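Local coordinates for protein purine nucleoside phosphorylase (Bacillus licheniformis, PDB 6DZD) that probably catalyses the phosphorolysis of adenosine, inosine and S-methyl-5'-thioadenosine and the deamination of adenosine, and binds a zinc ion, at residues S13-E18 / F34-G39; W80-Q85 / S101-Y106; D139-L144 / P175-A180. All blocks are in the same frame, centred on the assembly; numbering follows the deposited sequence.

Contact 1. Residues S13-E18 / F34-G39; sequences SMLLIE and FTTKNG
L15 lays its CG and CD1 against the methyl of T36, crossing that side chain at about a right angle, with L15 CD1 4.0 Å from T36 CG2. The methyl is in place for this because T36 OG1 takes the position between backbone N and carbonyl carbon (chi1 78°), which turns CG2 anti to the carbonyl carbon. The same turn lets T36 OG1 accept from N38 N at 3.2 Å, an ST turn, and it is also hydrogen-bonded to P12 O. Without the hydroxyl and methyl, as with an alanine here, N38 N and P12 O would probably lose their partner and a gap would open beside L15.

The backbones run antiparallel. L15 and F34 form a hydrogen-bonded pair, with L15 N to F34 O and F34 N to L15 O each 2.9 Å; M14 and T35 are the adjoining non-hydrogen-bonded pair. Beyond it, T36 N donates to S13 O at 3.0 Å, standing 40° out of the carbonyl plane. S13 OG then donates to N38 O at 2.8 Å, so that one serine grips the departing loop through both its carbonyl and its hydroxyl.

Strand 14-17 lies between strand 7-10 and strand 30-35, and strand 270-276 follows on the far side of 30-35. M14 and T35 share the face packed by V69 of helix 59-72, whereas L15 and F34 occupy the other, where L15 touches F257 and F34 touches P184. T35 OG1 bonds to M271 N, tying the pair to strand 270-276.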
loop_
_atom_site.group_PDB
_atom_site.type_symbol
_atom_site.label_atom_id
_atom_site.label_comp_id
_atom_site.label_asym_id
_atom_site.label_seq_id
_atom_site.Cartn_x
_atom_site.Cartn_y
_atom_site.Cartn_z
ATOM N N SER A 13 10.906 -3.149 -13.357
ATOM C CA SER A 13 10.618 -2.367 -12.169
ATOM C C SER A 13 9.140 -2.237 -11.816
ATOM O O SER A 13 8.841 -1.965 -10.654
ATOM C CB SER A 13 11.252 -0.975 -12.321
ATOM O OG SER A 13 12.684 -1.056 -12.323
ATOM N N MET A 14 8.200 -2.431 -12.742
ATOM C CA MET A 14 6.832 -1.972 -12.512
ATOM C C MET A 14 5.805 -3.089 -12.582
ATOM O O MET A 14 5.821 -3.912 -13.501
ATOM C CB MET A 14 6.421 -0.916 -13.534
ATOM C CG MET A 14 7.438 0.180 -13.790
ATOM S SD MET A 14 7.415 1.309 -12.398
ATOM C CE MET A 14 5.837 2.101 -12.717
ATOM N N LEU A 15 4.876 -3.071 -11.631
ATOM C CA LEU A 15 3.624 -3.813 -11.726
ATOM C C LEU A 15 2.494 -2.801 -11.854
ATOM O O LEU A 15 2.354 -1.926 -10.997
ATOM C CB LEU A 15 3.413 -4.698 -10.499
ATOM C CG LEU A 15 4.226 -5.984 -10.467
ATOM C CD1 LEU A 15 4.329 -6.493 -9.047
ATOM C CD2 LEU A 15 3.565 -6.997 -11.371
ATOM N N LEU A 16 1.666 -2.941 -12.891
ATOM C CA LEU A 16 0.656 -1.940 -13.221
ATOM C C LEU A 16 -0.746 -2.518 -13.167
ATOM O O LEU A 16 -1.004 -3.575 -13.749
ATOM C CB LEU A 16 0.903 -1.364 -14.621
ATOM C CG LEU A 16 2.145 -0.479 -14.745
ATOM C CD1 LEU A 16 2.393 -0.070 -16.176
ATOM C CD2 LEU A 16 2.011 0.762 -13.826
ATOM N N ILE A 17 -1.656 -1.800 -12.511
ATOM C CA ILE A 17 -3.067 -2.180 -12.474
ATOM C C ILE A 17 -3.717 -1.832 -13.814
ATOM O O ILE A 17 -4.037 -0.670 -14.090
ATOM C CB ILE A 17 -3.791 -1.512 -11.301
ATOM C CG1 ILE A 17 -3.207 -2.055 -9.997
ATOM C CG2 ILE A 17 -5.271 -1.816 -11.357
ATOM C CD1 ILE A 17 -3.363 -1.157 -8.776
ATOM N N GLU A 18 -3.996 -2.860 -14.615
ATOM C CA GLU A 18 -4.361 -2.639 -16.011
ATOM C C GLU A 18 -5.737 -1.995 -16.142
ATOM O O GLU A 18 -5.877 -0.944 -16.781
ATOM C CB GLU A 18 -4.291 -3.949 -16.786
ATOM C CG GLU A 18 -4.058 -3.734 -18.246
ATOM C CD GLU A 18 -3.580 -4.983 -18.912
ATOM O OE1 GLU A 18 -3.405 -5.991 -18.199
ATOM O OE2 GLU A 18 -3.386 -4.965 -20.148
ATOM N N PHE A 34 2.541 -0.776 -8.388
ATOM C CA PHE A 34 3.371 -1.250 -7.281
ATOM C C PHE A 34 4.743 -1.595 -7.847
ATOM O O PHE A 34 4.828 -2.264 -8.878
ATOM C CB PHE A 34 2.721 -2.486 -6.644
ATOM C CG PHE A 34 3.227 -2.847 -5.272
ATOM C CD1 PHE A 34 2.781 -2.164 -4.151
ATOM C CD2 PHE A 34 4.071 -3.938 -5.095
ATOM C CE1 PHE A 34 3.197 -2.524 -2.873
ATOM C CE2 PHE A 34 4.505 -4.315 -3.820
ATOM C CZ PHE A 34 4.062 -3.607 -2.698
ATOM N N THR A 35 5.809 -1.137 -7.212
ATOM C CA THR A 35 7.109 -1.455 -7.788
ATOM C C THR A 35 7.603 -2.819 -7.290
ATOM O O THR A 35 7.105 -3.385 -6.309
ATOM C CB THR A 35 8.146 -0.358 -7.494
ATOM O OG1 THR A 35 8.289 -0.183 -6.081
ATOM C CG2 THR A 35 7.730 0.968 -8.148
ATOM N N THR A 36 8.617 -3.329 -7.975
ATOM C CA THR A 36 9.282 -4.582 -7.667
ATOM C C THR A 36 10.670 -4.283 -7.121
ATOM O O THR A 36 11.106 -3.137 -7.067
ATOM C CB THR A 36 9.408 -5.474 -8.908
ATOM O OG1 THR A 36 10.498 -4.994 -9.713
ATOM C CG2 THR A 36 8.140 -5.485 -9.742
ATOM N N LYS A 37 11.350 -5.350 -6.708
ATOM C CA LYS A 37 12.704 -5.282 -6.153
ATOM C C LYS A 37 13.745 -4.812 -7.173
ATOM O O LYS A 37 14.803 -4.301 -6.795
ATOM C CB LYS A 37 13.059 -6.705 -5.672
ATOM C CG LYS A 37 14.017 -6.922 -4.510
ATOM C CD LYS A 37 14.377 -8.433 -4.388
ATOM N N ASN A 38 13.469 -4.986 -8.456
ATOM C CA ASN A 38 14.495 -4.979 -9.490
ATOM C C ASN A 38 14.625 -3.697 -10.317
ATOM O O ASN A 38 13.674 -2.924 -10.504
ATOM C CB ASN A 38 14.250 -6.167 -10.404
ATOM C CG ASN A 38 13.892 -7.403 -9.621
ATOM O OD1 ASN A 38 14.639 -7.805 -8.714
ATOM N ND2 ASN A 38 12.746 -8.021 -9.954
ATOM N N GLY A 39 15.848 -3.508 -10.838
ATOM C CA GLY A 39 16.174 -2.445 -11.769
ATOM C C GLY A 39 16.652 -1.144 -11.171
ATOM O O GLY A 39 16.562 -0.106 -11.844
#

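Contact 2. Residues W80-Q85 / S101-Y106; sequences WVFADQ and SGAFRY
Y106 brings its hydroxyl to the carboxylate of D84, with Y106 OH donating to D84 OD1 at 2.9 Å. Both side chains are extended from their backbones: the tyrosine CG lies anti to N (chi1 -161°), as does the aspartate CG. They cross at about a right angle, carboxylate and ring planes 86° apart, and the hydroxyl meets OD1 on the anti side, somewhat out of the carboxylate plane. The second oxygen, D84 OD2, accepts from A112 N. A water in the plane of the tyrosine ring, at its edge, donates to Y106 OH at 2.8 Å and accepts from Q85 N.

F82 points its CB toward the loop, and its CG, anti to the carbonyl carbon (chi1 -75°), lays the ring beside G102 and A103. F82 CB lies 3.6 Å from G102 O, and F82 CD1 approaches A103 CA at 3.8 Å. At the ring's edge, near its plane, S101 O accepts from F82 N at 2.9 Å. R66 adds a cation-pi contact to F82 and hydrogen bonds to G102 O and A103 O.

The arrangement is a connecting loop folded back on an edge strand: 101-106, between strands 91-93 and 115-118, lies against 80-82, an outermost strand of its six-stranded mixed sheet.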
loop_
_atom_site.group_PDB
_atom_site.type_symbol
_atom_site.label_atom_id
_atom_site.label_comp_id
_atom_site.label_asym_id
_atom_site.label_seq_id
_atom_site.Cartn_x
_atom_site.Cartn_y
_atom_site.Cartn_z
ATOM N N TRP A 80 4.889 14.386 -7.008
ATOM C CA TRP A 80 4.655 13.236 -6.154
ATOM C C TRP A 80 4.557 13.667 -4.686
ATOM O O TRP A 80 5.118 14.690 -4.274
ATOM C CB TRP A 80 5.770 12.203 -6.324
ATOM C CG TRP A 80 5.744 11.507 -7.632
ATOM C CD1 TRP A 80 5.864 12.081 -8.868
ATOM C CD2 TRP A 80 5.584 10.100 -7.853
ATOM N NE1 TRP A 80 5.783 11.118 -9.841
ATOM C CE2 TRP A 80 5.611 9.893 -9.247
ATOM C CE3 TRP A 80 5.420 8.997 -7.011
ATOM C CZ2 TRP A 80 5.477 8.624 -9.819
ATOM C CZ3 TRP A 80 5.291 7.731 -7.584
ATOM C CH2 TRP A 80 5.325 7.560 -8.976
ATOM N N VAL A 81 3.828 12.871 -3.894
ATOM C CA VAL A 81 3.626 13.144 -2.475
ATOM C C VAL A 81 3.842 11.866 -1.674
ATOM O O VAL A 81 3.224 10.836 -1.965
ATOM C CB VAL A 81 2.224 13.711 -2.192
ATOM C CG1 VAL A 81 2.080 13.968 -0.726
ATOM C CG2 VAL A 81 1.986 14.977 -3.008
ATOM N N PHE A 82 4.674 11.959 -0.632
ATOM C CA PHE A 82 5.081 10.832 0.196
ATOM C C PHE A 82 4.672 11.073 1.645
ATOM O O PHE A 82 4.385 12.204 2.048
ATOM C CB PHE A 82 6.608 10.598 0.082
ATOM C CG PHE A 82 7.029 9.953 -1.216
ATOM C CD1 PHE A 82 6.903 10.639 -2.422
ATOM C CD2 PHE A 82 7.543 8.676 -1.239
ATOM C CE1 PHE A 82 7.276 10.046 -3.626
ATOM C CE2 PHE A 82 7.924 8.087 -2.439
ATOM C CZ PHE A 82 7.794 8.773 -3.629
ATOM N N ALA A 83 4.643 9.997 2.435
ATOM C CA ALA A 83 4.177 10.056 3.816
ATOM C C ALA A 83 5.243 9.563 4.780
ATOM O O ALA A 83 6.016 8.651 4.472
ATOM C CB ALA A 83 2.917 9.226 4.039
ATOM N N ASP A 84 5.292 10.216 5.937
ATOM C CA ASP A 84 6.030 9.737 7.098
ATOM C C ASP A 84 5.141 8.693 7.753
ATOM O O ASP A 84 4.243 9.025 8.528
ATOM C CB ASP A 84 6.345 10.905 8.029
ATOM C CG ASP A 84 6.629 10.471 9.447
ATOM O OD1 ASP A 84 7.627 9.745 9.660
ATOM O OD2 ASP A 84 5.842 10.855 10.337
ATOM N N GLN A 85 5.364 7.426 7.428
ATOM C CA GLN A 85 4.403 6.391 7.775
ATOM C C GLN A 85 4.661 5.881 9.186
ATOM O O GLN A 85 5.726 5.314 9.462
ATOM C CB GLN A 85 4.455 5.267 6.746
ATOM C CG GLN A 85 3.921 5.663 5.361
ATOM C CD GLN A 85 4.355 4.701 4.277
ATOM O OE1 GLN A 85 4.872 5.102 3.235
ATOM N NE2 GLN A 85 4.163 3.412 4.529
ATOM N N SER A 101 6.010 17.005 -1.564
ATOM C CA SER A 101 6.285 16.818 -0.144
ATOM C C SER A 101 6.797 15.401 0.087
ATOM O O SER A 101 6.098 14.420 -0.206
ATOM C CB SER A 101 5.029 17.064 0.699
ATOM O OG SER A 101 4.523 18.388 0.589
ATOM N N GLY A 102 7.998 15.294 0.647
ATOM C CA GLY A 102 8.607 13.998 0.861
ATOM C C GLY A 102 9.215 13.338 -0.358
ATOM O O GLY A 102 9.823 12.275 -0.213
ATOM N N ALA A 103 9.123 13.959 -1.541
ATOM C CA ALA A 103 9.570 13.312 -2.774
ATOM C C ALA A 103 11.090 13.279 -2.861
ATOM O O ALA A 103 11.662 12.296 -3.343
ATOM C CB ALA A 103 8.970 14.016 -3.993
ATOM N N PHE A 104 11.765 14.342 -2.408
ATOM C CA PHE A 104 13.226 14.384 -2.410
ATOM C C PHE A 104 13.848 14.328 -1.023
ATOM O O PHE A 104 15.038 14.025 -0.901
ATOM C CB PHE A 104 13.721 15.650 -3.127
ATOM C CG PHE A 104 13.286 15.726 -4.559
ATOM C CD1 PHE A 104 12.069 16.292 -4.900
ATOM C CD2 PHE A 104 14.076 15.192 -5.559
ATOM C CE1 PHE A 104 11.664 16.352 -6.220
ATOM C CE2 PHE A 104 13.680 15.247 -6.872
ATOM C CZ PHE A 104 12.470 15.829 -7.205
ATOM N N ARG A 105 13.075 14.578 0.017
ATOM C CA ARG A 105 13.580 14.591 1.375
ATOM C C ARG A 105 12.478 14.041 2.246
ATOM O O ARG A 105 11.314 14.373 2.033
ATOM C CB ARG A 105 13.938 16.005 1.850
ATOM C CG ARG A 105 14.980 16.731 1.012
ATOM C CD ARG A 105 15.331 18.046 1.657
ATOM N NE ARG A 105 16.327 18.800 0.907
ATOM C CZ ARG A 105 16.027 19.771 0.050
ATOM N NH1 ARG A 105 14.756 20.085 -0.165
ATOM N NH2 ARG A 105 16.995 20.423 -0.593
ATOM N N TYR A 106 12.838 13.185 3.208
ATOM C CA TYR A 106 11.851 12.682 4.158
ATOM C C TYR A 106 11.337 13.784 5.086
ATOM O O TYR A 106 10.235 13.652 5.632
ATOM C CB TYR A 106 12.462 11.544 4.977
ATOM C CG TYR A 106 11.458 10.645 5.665
ATOM C CD1 TYR A 106 10.827 9.622 4.960
ATOM C CD2 TYR A 106 11.159 10.798 7.019
ATOM C CE1 TYR A 106 9.921 8.785 5.568
ATOM C CE2 TYR A 106 10.245 9.968 7.643
ATOM C CZ TYR A 106 9.625 8.960 6.906
ATOM O OH TYR A 106 8.721 8.098 7.489
HETATM O O HOH W 1 7.546 5.804 6.335
#

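Contact 3. Residues D139-L144 / P175-A180; sequences DPVRSL and PADIRA
D177 lies against D139 and V141 along its whole side chain. Its CB lies 3.5 Å from D139 OD1 and also touches V141 CG2. One atom further, D177 CG comes to V141 CG2, and the carboxylate oxygens follow on: both OD1 and OD2 lie near the same methyl, while OD2 also approaches V141 CB. At the tip, D177 OD2 accepts from a water at 2.8 Å, and this water also donates to D139 OD2 at 3.1 Å. CG of D177 is anti to the carbonyl carbon (chi1 -70°), which sends the carboxylate across to V141.

D139 is fixed from its own side of the contact. Its OD1 accepts from V141 N at 2.8 Å, an Asx turn, and from R142 N at 3.1 Å; the two donors arrive from the same face of the carboxylate, the second well above its plane. D139 OD2 is also hydrogen-bonded to S173 OG. In the backbone, D139 is opposed by two residues, S143 and L144, a G1 beta bulge that closes the turn between strands 133-139 and 144-150, the bond from S143 N to D139 O being weak.

P140 fits beside the other segment's backbone and against R179. Its CG lies over one face of the guanidinium, and its ring crosses the arginine side chain at about a right angle. Bent at chi2 (90°), that chain doubles back so that R179 NH2 donates to D177 O at 2.9 Å.

No direct hydrogen bond joins the two segments. The two carboxylates stand with D139 OD1 and D177 OD2 4.7 Å apart; being like charges, they would probably resist closer approach. Backbone N-H groups and S173 serve D139, and the shared water, donating to both acids, probably eases the repulsion between them.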
loop_
_atom_site.group_PDB
_atom_site.type_symbol
_atom_site.label_atom_id
_atom_site.label_comp_id
_atom_site.label_asym_id
_atom_site.label_seq_id
_atom_site.Cartn_x
_atom_site.Cartn_y
_atom_site.Cartn_z
ATOM N N ASP A 139 -12.790 5.721 -7.250
ATOM C CA ASP A 139 -14.188 6.023 -7.543
ATOM C C ASP A 139 -14.281 6.661 -8.923
ATOM O O ASP A 139 -13.972 7.851 -9.080
ATOM C CB ASP A 139 -14.778 6.949 -6.477
ATOM C CG ASP A 139 -16.268 7.210 -6.673
ATOM O OD1 ASP A 139 -16.796 6.992 -7.781
ATOM O OD2 ASP A 139 -16.915 7.655 -5.705
ATOM N N PRO A 140 -14.727 5.942 -9.946
ATOM C CA PRO A 140 -14.782 6.545 -11.282
ATOM C C PRO A 140 -15.870 7.575 -11.427
ATOM O O PRO A 140 -15.801 8.384 -12.353
ATOM C CB PRO A 140 -15.014 5.348 -12.205
ATOM C CG PRO A 140 -15.579 4.276 -11.338
ATOM C CD PRO A 140 -15.235 4.561 -9.914
ATOM N N VAL A 141 -16.877 7.567 -10.551
ATOM C CA VAL A 141 -17.933 8.577 -10.591
ATOM C C VAL A 141 -17.415 9.910 -10.062
ATOM O O VAL A 141 -17.563 10.951 -10.715
ATOM C CB VAL A 141 -19.164 8.096 -9.808
ATOM C CG1 VAL A 141 -20.230 9.145 -9.842
ATOM C CG2 VAL A 141 -19.674 6.812 -10.389
ATOM N N ARG A 142 -16.843 9.906 -8.848
ATOM C CA ARG A 142 -16.312 11.115 -8.216
ATOM C C ARG A 142 -14.893 11.451 -8.673
ATOM O O ARG A 142 -14.410 12.557 -8.380
ATOM C CB ARG A 142 -16.316 10.978 -6.682
ATOM C CG ARG A 142 -17.687 10.813 -6.013
ATOM C CD ARG A 142 -18.465 12.109 -5.931
ATOM N NE ARG A 142 -19.166 12.386 -7.181
ATOM C CZ ARG A 142 -18.991 13.492 -7.897
ATOM N NH1 ARG A 142 -18.140 14.412 -7.462
ATOM N NH2 ARG A 142 -19.650 13.680 -9.046
ATOM N N SER A 143 -14.235 10.526 -9.385
ATOM C CA SER A 143 -12.854 10.672 -9.856
ATOM C C SER A 143 -11.898 10.892 -8.687
ATOM O O SER A 143 -11.153 11.881 -8.625
ATOM C CB SER A 143 -12.728 11.784 -10.893
ATOM O OG SER A 143 -13.178 11.274 -12.128
ATOM N N LEU A 144 -11.936 9.934 -7.763
ATOM C CA LEU A 144 -11.077 9.908 -6.598
ATOM C C LEU A 144 -10.147 8.711 -6.691
ATOM O O LEU A 144 -10.569 7.601 -7.040
ATOM C CB LEU A 144 -11.881 9.812 -5.305
ATOM C CG LEU A 144 -12.668 11.041 -4.856
ATOM C CD1 LEU A 144 -13.627 10.646 -3.725
ATOM C CD2 LEU A 144 -11.737 12.166 -4.423
ATOM N N PRO A 175 -20.773 4.231 -1.971
ATOM C CA PRO A 175 -19.844 3.099 -1.787
ATOM C C PRO A 175 -19.950 2.031 -2.861
ATOM O O PRO A 175 -18.973 1.309 -3.080
ATOM C CB PRO A 175 -20.231 2.547 -0.411
ATOM C CG PRO A 175 -21.573 3.087 -0.161
ATOM C CD PRO A 175 -21.622 4.421 -0.793
ATOM N N ALA A 176 -21.104 1.891 -3.522
ATOM C CA ALA A 176 -21.223 0.956 -4.637
ATOM C C ALA A 176 -20.327 1.334 -5.816
ATOM O O ALA A 176 -19.972 0.466 -6.611
ATOM C CB ALA A 176 -22.685 0.862 -5.083
ATOM N N ASP A 177 -19.964 2.607 -5.950
ATOM C CA ASP A 177 -19.115 3.068 -7.041
ATOM C C ASP A 177 -17.634 2.841 -6.781
ATOM O O ASP A 177 -16.836 2.995 -7.712
ATOM C CB ASP A 177 -19.324 4.561 -7.303
ATOM C CG ASP A 177 -20.677 4.868 -7.900
ATOM O OD1 ASP A 177 -21.104 4.128 -8.802
ATOM O OD2 ASP A 177 -21.310 5.860 -7.495
ATOM N N ILE A 178 -17.240 2.519 -5.553
ATOM C CA ILE A 178 -15.821 2.485 -5.209
ATOM C C ILE A 178 -15.223 1.149 -5.634
ATOM O O ILE A 178 -15.806 0.082 -5.406
ATOM C CB ILE A 178 -15.614 2.740 -3.706
ATOM C CG1 ILE A 178 -16.122 4.132 -3.310
ATOM C CG2 ILE A 178 -14.150 2.588 -3.325
ATOM C CD1 ILE A 178 -16.257 4.319 -1.812
ATOM N N ARG A 179 -14.059 1.212 -6.270
ATOM C CA ARG A 179 -13.257 0.049 -6.583
ATOM C C ARG A 179 -12.041 0.035 -5.671
ATOM O O ARG A 179 -11.569 1.088 -5.232
ATOM C CB ARG A 179 -12.828 0.061 -8.051
ATOM C CG ARG A 179 -13.849 -0.547 -8.990
ATOM C CD ARG A 179 -14.855 0.487 -9.520
ATOM N NE ARG A 179 -15.782 -0.113 -10.485
ATOM C CZ ARG A 179 -17.081 0.172 -10.578
ATOM N NH1 ARG A 179 -17.829 -0.439 -11.495
ATOM N NH2 ARG A 179 -17.635 1.061 -9.756
ATOM N N ALA A 180 -11.552 -1.170 -5.372
ATOM C CA ALA A 180 -10.423 -1.348 -4.475
ATOM C C ALA A 180 -9.530 -2.478 -4.961
ATOM O O ALA A 180 -10.009 -3.474 -5.511
ATOM C CB ALA A 180 -10.900 -1.636 -3.053
HETATM O O HOH W 2 -19.941 7.922 -6.252
#

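Contacts 1 and 2 are mostly buried and belong to the same six-stranded sheet, toward its two ends: 14-17 lies next to outermost strand 7-10, and 80-82 is the opposite outermost strand. Contact 3 is partly exposed and belongs to the other six-stranded sheet, at the ends of strands 133-139 and 179-182. The chemistry follows the place. Contact 1 is regular antiparallel pairing, continued by an ST turn and a serine hydroxyl bond to the departing loop. Contact 2 joins a strand to an irregular loop through one backbone bond, aromatic packing and a tyrosine-carboxylate bond. Contact 3 lacks a direct hydrogen bond, relying on van der Waals contacts of proline and valine with polar groups and a bridging water.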